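Local atomic coordinates of alanine racemase 1 (Caldanaerobacter subterraneus subsp. tengcongensis MB4, PDB entry 4Y2W), a protein that belongs to the alanine racemase family, joining an N-terminal TIM-type barrel to a C-terminal domain rich in beta-strands, in an assembly of two subunits. Residues L15-H20 / E243-L248; R249-V254 / G332-I337; H256-P261 / I280-V285. The protein carries 1 engineered substitution. All coordinates share one frame; numbering follows the deposited sequence.

Contact 1 of 3, residues L15-H20 / E243-L248; sequences LDAITH and ELRETL
R245 and D16 form the charged link of this contact, a salt bridge of 2.7 Å between R245 NH2 and D16 OD2. Carboxylate and guanidinium planes are turned 26° apart, and the nitrogen comes to OD2 from above the carboxylate plane, which speaks for a one-armed bridge rather than a flat, two-pronged one. The other carboxylate oxygen, D16 OD1, takes a weak hydrogen bond from D377 N. Four residues along the same helix, H20 donates from NE2 to the backbone oxygen E243 O at 3.0 Å. That oxygen lies in the plane of the imidazole, and the approach is nearly along the C=O axis. H20 holds CG anti to its own backbone nitrogen (chi1 170°), a setting that swings the ring out from the helix to this carbonyl.

Between its salt bridge and the H20-E243 bond, the R245 chain, bent at chi2 and chi3, lies along the helix. R245 CG sits over one face of the H20 ring as a CH-pi contact, 3.9 Å from the centroid and 25° off the normal. Farther out, A17 CB rests on a face of the guanidinium, 3.7 Å from R245 NH2. Beyond the charged part, T247 CG2 meets I18 CG1 at 3.5 Å, while T247 OG1 turns elsewhere, to F230 O. N21 and E24, later in helix 15-28, bind R245 N and E243 N.

The loop leading into strand 248-260 is thus bound to the start of helix 15-28 by a salt bridge and by a side-chain bond to a loop carbonyl. The bond to E243 O is consistent with a proton on H20 NE2; R245 NE, 4.1 Å from H20 ND1, would tend to disfavour a second one, although the nearby E243 carboxylate would probably pull the other way.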
loop_
_atom_site.group_PDB
_atom_site.type_symbol
_atom_site.label_atom_id
_atom_site.label_comp_id
_atom_site.label_asym_id
_atom_site.label_seq_id
_atom_site.Cartn_x
_atom_site.Cartn_y
_atom_site.Cartn_z
ATOM N N LEU A 15 -16.412 10.919 8.341
ATOM C CA LEU A 15 -16.556 10.347 9.679
ATOM C C LEU A 15 -18.011 10.190 10.107
ATOM O O LEU A 15 -18.359 9.202 10.749
ATOM C CB LEU A 15 -15.802 11.202 10.701
ATOM C CG LEU A 15 -14.283 11.216 10.522
ATOM C CD1 LEU A 15 -13.678 12.402 11.254
ATOM C CD2 LEU A 15 -13.661 9.904 10.987
ATOM N N ASP A 16 -18.851 11.163 9.755
ATOM C CA ASP A 16 -20.286 11.099 10.073
ATOM C C ASP A 16 -21.018 9.962 9.335
ATOM O O ASP A 16 -22.078 9.518 9.773
ATOM C CB ASP A 16 -20.975 12.448 9.815
ATOM C CG ASP A 16 -20.812 12.934 8.386
ATOM O OD1 ASP A 16 -19.719 13.437 8.042
ATOM O OD2 ASP A 16 -21.784 12.836 7.612
ATOM N N ALA A 17 -20.451 9.500 8.222
ATOM C CA ALA A 17 -20.978 8.344 7.497
ATOM C C ALA A 17 -20.581 7.024 8.161
ATOM O O ALA A 17 -21.327 6.046 8.106
ATOM C CB ALA A 17 -20.505 8.370 6.051
ATOM N N ILE A 18 -19.401 6.995 8.772
ATOM C CA ILE A 18 -18.937 5.817 9.507
ATOM C C ILE A 18 -19.743 5.647 10.799
ATOM O O ILE A 18 -20.163 4.540 11.134
ATOM C CB ILE A 18 -17.429 5.910 9.831
ATOM C CG1 ILE A 18 -16.608 5.919 8.539
ATOM C CG2 ILE A 18 -16.987 4.750 10.718
ATOM C CD1 ILE A 18 -15.190 6.427 8.715
ATOM N N THR A 19 -19.959 6.749 11.516
ATOM C CA THR A 19 -20.772 6.726 12.734
ATOM C C THR A 19 -22.213 6.333 12.411
ATOM O O THR A 19 -22.853 5.627 13.188
ATOM C CB THR A 19 -20.771 8.084 13.473
ATOM O OG1 THR A 19 -21.209 9.121 12.590
ATOM C CG2 THR A 19 -19.383 8.417 13.997
ATOM N N HIS A 20 -22.716 6.791 11.266
ATOM C CA HIS A 20 -24.046 6.403 10.804
ATOM C C HIS A 20 -24.139 4.899 10.555
ATOM O O HIS A 20 -25.064 4.250 11.035
ATOM C CB HIS A 20 -24.423 7.143 9.524
ATOM C CG HIS A 20 -25.663 6.614 8.873
ATOM N ND1 HIS A 20 -26.902 7.185 9.058
ATOM C CD2 HIS A 20 -25.855 5.552 8.056
ATOM C CE1 HIS A 20 -27.803 6.506 8.371
ATOM N NE2 HIS A 20 -27.193 5.509 7.755
ATOM N N GLU A 243 -29.037 0.490 5.776
ATOM C CA GLU A 243 -28.861 1.620 4.860
ATOM C C GLU A 243 -27.483 2.255 5.060
ATOM O O GLU A 243 -27.290 3.062 5.971
ATOM C CB GLU A 243 -29.944 2.673 5.099
ATOM C CG GLU A 243 -29.933 3.814 4.087
ATOM C CD GLU A 243 -29.970 5.194 4.728
ATOM O OE1 GLU A 243 -29.306 6.110 4.195
ATOM O OE2 GLU A 243 -30.654 5.367 5.762
ATOM N N LEU A 244 -26.535 1.899 4.197
ATOM C CA LEU A 244 -25.164 2.388 4.323
ATOM C C LEU A 244 -24.949 3.699 3.572
ATOM O O LEU A 244 -25.557 3.930 2.523
ATOM C CB LEU A 244 -24.168 1.333 3.827
ATOM C CG LEU A 244 -24.181 0.002 4.586
ATOM C CD1 LEU A 244 -23.288 -1.026 3.903
ATOM C CD2 LEU A 244 -23.768 0.186 6.039
ATOM N N ARG A 245 -24.088 4.551 4.131
ATOM C CA ARG A 245 -23.665 5.789 3.478
ATOM C C ARG A 245 -22.205 5.684 3.046
ATOM O O ARG A 245 -21.433 4.899 3.596
ATOM C CB ARG A 245 -23.865 6.995 4.403
ATOM C CG ARG A 245 -25.301 7.164 4.876
ATOM C CD ARG A 245 -25.693 8.614 5.132
ATOM N NE ARG A 245 -24.914 9.257 6.195
ATOM C CZ ARG A 245 -23.859 10.058 6.012
ATOM N NH1 ARG A 245 -23.401 10.344 4.795
ATOM N NH2 ARG A 245 -23.251 10.584 7.071
ATOM N N GLU A 246 -21.842 6.484 2.052
ATOM C CA GLU A 246 -20.499 6.464 1.490
ATOM C C GLU A 246 -19.519 7.079 2.480
ATOM O O GLU A 246 -19.712 8.217 2.917
ATOM C CB GLU A 246 -20.478 7.238 0.173
ATOM C CG GLU A 246 -19.270 6.960 -0.705
ATOM C CD GLU A 246 -19.355 7.699 -2.023
ATOM O OE1 GLU A 246 -19.657 7.047 -3.039
ATOM O OE2 GLU A 246 -19.148 8.933 -2.038
ATOM N N THR A 247 -18.480 6.321 2.831
ATOM C CA THR A 247 -17.526 6.729 3.866
ATOM C C THR A 247 -16.202 7.251 3.314
ATOM O O THR A 247 -15.532 8.048 3.974
ATOM C CB THR A 247 -17.216 5.566 4.826
ATOM O OG1 THR A 247 -16.806 4.419 4.075
ATOM C CG2 THR A 247 -18.438 5.213 5.649
ATOM N N LEU A 248 -15.823 6.800 2.118
ATOM C CA LEU A 248 -14.557 7.199 1.506
ATOM C C LEU A 248 -14.732 7.650 0.065
ATOM O O LEU A 248 -15.412 6.988 -0.718
ATOM C CB LEU A 248 -13.573 6.033 1.541
ATOM C CG LEU A 248 -12.200 6.280 0.909
ATOM C CD1 LEU A 248 -11.130 5.520 1.680
ATOM C CD2 LEU A 248 -12.165 5.920 -0.573
#

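Contact 2 of 3, residues R249-V254 / G332-I337; sequences RFTTRV and GDEVVI
Backbone pairing of T252 with V335 is the centre of this antiparallel ladder: T252 N donates to V335 O at 2.7 Å, and V335 N returns a bond to T252 O. On either side of it T251-V336 and R253-E334 are non-hydrogen-bonded pairs. I337 N to F250 O adds a bond at one end; at the other, V254 N donates to D333 O, and V254 O accepts from G332 N. The strand axes run at 144°, well short of straight antiparallel.

Charged groups gather on the face that carries T251, R253, E334 and V336. E334 reaches diagonally along the sheet with CG anti to its backbone nitrogen and the chain extended beyond, bringing OE1 to 2.8 Å from R249 NH2 as a salt bridge. The two flat groups are 80° apart, so they do not pair side by side. R249 is also held by E12 and by T340 O. R253 turns the other way: its NH1 bonds to G332 O at 3.3 Å, in the guanidinium plane, while E334 CB lies over the centre of one guanidinium face. On the reverse face, T252 OG1 and T9 OG1 share a hydrogen bond.

The main apolar contacts lie at F250-I337 and V254-V335. I337 CD1 stands over the centre of the F250 ring as a CH-pi contact, 3.9 Å from the centroid and only 6° off the normal. V254 CG2 meets V335 CG2 at 3.8 Å.

E334 lies between two arginines but bridges only R249 here; R253 NH2 is 4.2 Å from E334 OE1, which lies well out of the guanidinium plane, so it contributes charge alone and would probably help keep the carboxylate ionised.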
loop_
_atom_site.group_PDB
_atom_site.type_symbol
_atom_site.label_atom_id
_atom_site.label_comp_id
_atom_site.label_asym_id
_atom_site.label_seq_id
_atom_site.Cartn_x
_atom_site.Cartn_y
_atom_site.Cartn_z
ATOM N N ARG A 249 -14.095 8.768 -0.283
ATOM C CA ARG A 249 -13.979 9.188 -1.680
ATOM C C ARG A 249 -12.504 9.316 -2.073
ATOM O O ARG A 249 -11.789 10.179 -1.562
ATOM C CB ARG A 249 -14.704 10.510 -1.922
ATOM C CG ARG A 249 -16.211 10.444 -1.735
ATOM C CD ARG A 249 -16.916 11.420 -2.666
ATOM N NE ARG A 249 -16.336 12.760 -2.582
ATOM C CZ ARG A 249 -16.332 13.665 -3.563
ATOM N NH1 ARG A 249 -16.877 13.408 -4.751
ATOM N NH2 ARG A 249 -15.765 14.846 -3.353
ATOM N N PHE A 250 -12.059 8.444 -2.974
ATOM C CA PHE A 250 -10.688 8.452 -3.471
ATOM C C PHE A 250 -10.657 9.359 -4.693
ATOM O O PHE A 250 -11.219 9.017 -5.728
ATOM C CB PHE A 250 -10.261 7.020 -3.822
ATOM C CG PHE A 250 -8.793 6.846 -4.117
ATOM C CD1 PHE A 250 -7.858 7.848 -3.861
ATOM C CD2 PHE A 250 -8.339 5.633 -4.622
ATOM C CE1 PHE A 250 -6.515 7.652 -4.133
ATOM C CE2 PHE A 250 -6.999 5.433 -4.893
ATOM C CZ PHE A 250 -6.084 6.443 -4.648
ATOM N N THR A 251 -10.017 10.521 -4.560
ATOM C CA THR A 251 -10.083 11.562 -5.585
ATOM C C THR A 251 -8.710 12.095 -5.999
ATOM O O THR A 251 -7.721 11.932 -5.280
ATOM C CB THR A 251 -10.941 12.747 -5.100
ATOM O OG1 THR A 251 -10.202 13.532 -4.157
ATOM C CG2 THR A 251 -12.233 12.248 -4.450
ATOM N N THR A 252 -8.670 12.727 -7.171
ATOM C CA THR A 252 -7.478 13.423 -7.662
ATOM C C THR A 252 -7.879 14.612 -8.537
ATOM O O THR A 252 -9.063 14.934 -8.643
ATOM C CB THR A 252 -6.547 12.480 -8.443
ATOM O OG1 THR A 252 -5.327 13.162 -8.746
ATOM C CG2 THR A 252 -7.192 12.003 -9.736
ATOM N N ARG A 253 -6.897 15.267 -9.156
ATOM C CA ARG A 253 -7.156 16.491 -9.913
ATOM C C ARG A 253 -6.569 16.457 -11.317
ATOM O O ARG A 253 -5.599 15.745 -11.586
ATOM C CB ARG A 253 -6.588 17.702 -9.172
ATOM C CG ARG A 253 -7.158 17.916 -7.780
ATOM C CD ARG A 253 -8.558 18.500 -7.824
ATOM N NE ARG A 253 -9.268 18.278 -6.565
ATOM C CZ ARG A 253 -10.335 18.964 -6.151
ATOM N NH1 ARG A 253 -10.853 19.951 -6.883
ATOM N NH2 ARG A 253 -10.883 18.662 -4.982
ATOM N N VAL A 254 -7.160 17.250 -12.208
ATOM C CA VAL A 254 -6.625 17.404 -13.550
ATOM C C VAL A 254 -5.379 18.277 -13.446
ATOM O O VAL A 254 -5.419 19.385 -12.904
ATOM C CB VAL A 254 -7.650 18.013 -14.531
ATOM C CG1 VAL A 254 -7.035 18.165 -15.916
ATOM C CG2 VAL A 254 -8.900 17.143 -14.607
ATOM N N GLY A 332 -7.379 21.407 -12.434
ATOM C CA GLY A 332 -7.845 21.399 -11.051
ATOM C C GLY A 332 -9.282 20.943 -10.868
ATOM O O GLY A 332 -9.833 21.055 -9.770
ATOM N N ASP A 333 -9.900 20.435 -11.932
ATOM C CA ASP A 333 -11.197 19.778 -11.796
ATOM C C ASP A 333 -11.004 18.459 -11.061
ATOM O O ASP A 333 -10.023 17.749 -11.290
ATOM C CB ASP A 333 -11.851 19.529 -13.158
ATOM C CG ASP A 333 -12.393 20.800 -13.792
ATOM O OD1 ASP A 333 -12.575 21.812 -13.073
ATOM O OD2 ASP A 333 -12.638 20.784 -15.020
ATOM N N GLU A 334 -11.937 18.145 -10.169
ATOM C CA GLU A 334 -11.874 16.922 -9.379
ATOM C C GLU A 334 -12.087 15.694 -10.261
ATOM O O GLU A 334 -12.943 15.702 -11.151
ATOM C CB GLU A 334 -12.938 16.966 -8.282
ATOM C CG GLU A 334 -12.973 15.751 -7.370
ATOM C CD GLU A 334 -14.054 15.858 -6.315
ATOM O OE1 GLU A 334 -13.762 15.584 -5.131
ATOM O OE2 GLU A 334 -15.192 16.225 -6.671
ATOM N N VAL A 335 -11.306 14.646 -10.011
ATOM C CA VAL A 335 -11.485 13.362 -10.682
ATOM C C VAL A 335 -11.650 12.277 -9.624
ATOM O O VAL A 335 -10.733 12.022 -8.846
ATOM C CB VAL A 335 -10.295 13.024 -11.596
ATOM C CG1 VAL A 335 -10.453 11.631 -12.195
ATOM C CG2 VAL A 335 -10.165 14.070 -12.694
ATOM N N VAL A 336 -12.821 11.646 -9.596
ATOM C CA VAL A 336 -13.135 10.641 -8.582
ATOM C C VAL A 336 -12.785 9.243 -9.091
ATOM O O VAL A 336 -13.186 8.845 -10.181
ATOM C CB VAL A 336 -14.620 10.711 -8.159
ATOM C CG1 VAL A 336 -14.964 9.607 -7.166
ATOM C CG2 VAL A 336 -14.923 12.074 -7.557
ATOM N N ILE A 337 -12.028 8.516 -8.276
ATOM C CA ILE A 337 -11.569 7.168 -8.589
ATOM C C ILE A 337 -12.462 6.132 -7.913
ATOM O O ILE A 337 -12.830 5.120 -8.518
ATOM C CB ILE A 337 -10.123 6.971 -8.097
ATOM C CG1 ILE A 337 -9.214 8.065 -8.669
ATOM C CG2 ILE A 337 -9.612 5.587 -8.473
ATOM C CD1 ILE A 337 -7.983 8.339 -7.830
#

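Contact 3 of 3, residues H256-P261 / I280-V285; sequences HLKDVP and IATIPV
The imidazole of H256 presents an edge to T282: H256 CD2 lies 4.0 Å from T282 OG1, which sits near the ring plane. This is only the approach of a ring carbon; T282 OG1 has its hydrogen bond with R138 O of the second subunit. The same ring forms an edge-to-face pair with Y107 of that subunit.

K258 and I280 are the neighbours of H256 and T282 on this face. K258 sets its CG between backbone nitrogen and carbonyl carbon (chi1 47°), and bends at chi3 and chi4 bring the end of the chain beside I280, with K258 NZ 3.9 Å from I280 CG2; NZ bonds to G137 O of the second subunit. V260 CG2 adds an apolar touch on I280 CG1 at 4.1 Å.

Backbone bonds fix the register of the two strands, whose axes lie at 159°. K258 N to I280 O and I280 N to K258 O each measure 3.0 Å, and T282 N reaches H256 O at 2.9 Å. L257 and A281, between these pairs, direct their side chains to the reverse face, where L257 CD2 meets A281 CB at 3.6 Å.

The two faces therefore differ chemically: one mixes polar groups with aliphatic V260 and faces the partner subunit, with two hydrogen bonds to its backbone oxygens, whereas the other is aliphatic and packs within its own chain.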
loop_
_atom_site.group_PDB
_atom_site.type_symbol
_atom_site.label_atom_id
_atom_site.label_comp_id
_atom_site.label_asym_id
_atom_site.label_seq_id
_atom_site.Cartn_x
_atom_site.Cartn_y
_atom_site.Cartn_z
ATOM N N HIS A 256 -2.926 18.270 -16.266
ATOM C CA HIS A 256 -2.484 18.662 -17.598
ATOM C C HIS A 256 -3.530 18.308 -18.641
ATOM O O HIS A 256 -4.106 17.227 -18.593
ATOM C CB HIS A 256 -1.164 17.973 -17.934
ATOM C CG HIS A 256 -0.652 18.277 -19.308
ATOM N ND1 HIS A 256 -0.466 19.564 -19.766
ATOM C CD2 HIS A 256 -0.272 17.460 -20.318
ATOM C CE1 HIS A 256 0.006 19.526 -20.999
ATOM N NE2 HIS A 256 0.132 18.261 -21.357
ATOM N N LEU A 257 -3.766 19.228 -19.576
ATOM C CA LEU A 257 -4.662 18.997 -20.712
ATOM C C LEU A 257 -3.932 19.277 -22.025
ATOM O O LEU A 257 -3.366 20.357 -22.201
ATOM C CB LEU A 257 -5.885 19.910 -20.615
ATOM C CG LEU A 257 -6.791 19.726 -19.396
ATOM C CD1 LEU A 257 -7.643 20.966 -19.169
ATOM C CD2 LEU A 257 -7.665 18.492 -19.560
ATOM N N LYS A 258 -3.940 18.308 -22.940
ATOM C CA LYS A 258 -3.435 18.534 -24.294
ATOM C C LYS A 258 -4.432 18.094 -25.360
ATOM O O LYS A 258 -5.191 17.141 -25.170
ATOM C CB LYS A 258 -2.082 17.849 -24.526
ATOM C CG LYS A 258 -1.983 16.403 -24.064
ATOM C CD LYS A 258 -0.885 15.645 -24.809
ATOM C CE LYS A 258 -0.088 14.726 -23.900
ATOM N NZ LYS A 258 -0.938 13.919 -22.984
ATOM N N ASP A 259 -4.421 18.824 -26.472
ATOM C CA ASP A 259 -5.181 18.480 -27.663
ATOM C C ASP A 259 -4.262 17.715 -28.598
ATOM O O ASP A 259 -3.169 18.188 -28.907
ATOM C CB ASP A 259 -5.663 19.746 -28.365
ATOM C CG ASP A 259 -6.760 20.459 -27.600
ATOM O OD1 ASP A 259 -7.939 20.093 -27.779
ATOM O OD2 ASP A 259 -6.449 21.384 -26.824
ATOM N N VAL A 260 -4.694 16.538 -29.046
ATOM C CA VAL A 260 -3.885 15.718 -29.950
ATOM C C VAL A 260 -4.716 15.239 -31.135
ATOM O O VAL A 260 -5.938 15.136 -31.031
ATOM C CB VAL A 260 -3.270 14.494 -29.231
ATOM C CG1 VAL A 260 -2.392 14.940 -28.074
ATOM C CG2 VAL A 260 -4.349 13.530 -28.748
ATOM N N PRO A 261 -4.054 14.931 -32.263
ATOM C CA PRO A 261 -4.755 14.402 -33.431
ATOM C C PRO A 261 -5.058 12.905 -33.307
ATOM O O PRO A 261 -4.794 12.301 -32.267
ATOM C CB PRO A 261 -3.757 14.653 -34.565
ATOM C CG PRO A 261 -2.429 14.502 -33.903
ATOM C CD PRO A 261 -2.604 15.060 -32.514
ATOM N N ILE A 280 -6.750 14.886 -24.050
ATOM C CA ILE A 280 -6.206 13.970 -23.048
ATOM C C ILE A 280 -5.825 14.731 -21.787
ATOM O O ILE A 280 -5.094 15.722 -21.845
ATOM C CB ILE A 280 -4.948 13.245 -23.574
ATOM C CG1 ILE A 280 -5.244 12.564 -24.914
ATOM C CG2 ILE A 280 -4.430 12.239 -22.552
ATOM C CD1 ILE A 280 -6.446 11.642 -24.894
ATOM N N ALA A 281 -6.318 14.269 -20.647
ATOM C CA ALA A 281 -5.900 14.821 -19.371
ATOM C C ALA A 281 -4.951 13.846 -18.682
ATOM O O ALA A 281 -5.078 12.630 -18.831
ATOM C CB ALA A 281 -7.103 15.112 -18.490
ATOM N N THR A 282 -3.993 14.392 -17.943
ATOM C CA THR A 282 -3.099 13.595 -17.120
ATOM C C THR A 282 -3.454 13.863 -15.659
ATOM O O THR A 282 -3.722 15.008 -15.275
ATOM C CB THR A 282 -1.626 13.961 -17.379
ATOM O OG1 THR A 282 -1.378 13.988 -18.788
ATOM C CG2 THR A 282 -0.700 12.957 -16.726
ATOM N N ILE A 283 -3.457 12.813 -14.846
ATOM C CA ILE A 283 -3.819 12.946 -13.439
ATOM C C ILE A 283 -2.735 12.326 -12.562
ATOM O O ILE A 283 -2.227 11.245 -12.865
ATOM C CB ILE A 283 -5.206 12.335 -13.133
ATOM C CG1 ILE A 283 -5.344 10.925 -13.732
ATOM C CG2 ILE A 283 -6.310 13.239 -13.670
ATOM C CD1 ILE A 283 -6.725 10.322 -13.566
ATOM N N PRO A 284 -2.375 13.007 -11.464
ATOM C CA PRO A 284 -1.232 12.581 -10.667
ATOM C C PRO A 284 -1.572 11.449 -9.694
ATOM O O PRO A 284 -1.327 11.563 -8.494
ATOM C CB PRO A 284 -0.848 13.863 -9.928
ATOM C CG PRO A 284 -2.156 14.544 -9.703
ATOM C CD PRO A 284 -3.025 14.197 -10.885
ATOM N N VAL A 285 -2.130 10.362 -10.224
ATOM C CA VAL A 285 -2.357 9.150 -9.446
ATOM C C VAL A 285 -1.918 7.937 -10.261
ATOM O O VAL A 285 -2.231 7.827 -11.445
ATOM C CB VAL A 285 -3.833 9.008 -8.998
ATOM C CG1 VAL A 285 -4.764 8.779 -10.184
ATOM C CG2 VAL A 285 -3.971 7.886 -7.971
#

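Strand 248-260 and the loop before it thread through all three contacts. Contact 1 secures that loop to helix 15-28; contact 2 follows at once in sequence, its centre 20 Å away, and pairs the strand with 334-336. Contact 3 uses the same strand farther on, against 278-283, with centres 14 Å from contact 2 and 33 Å from contact 1. Contacts 2 and 3 touch directly, as where T252 CG2 packs 3.9 Å from I283 CB. Contact 3 also faces the other subunit: the T282 side chain is about 11 Å from a bound alanine, and R138, which T282 meets on the second subunit, is one of the residues lining an alanine pocket.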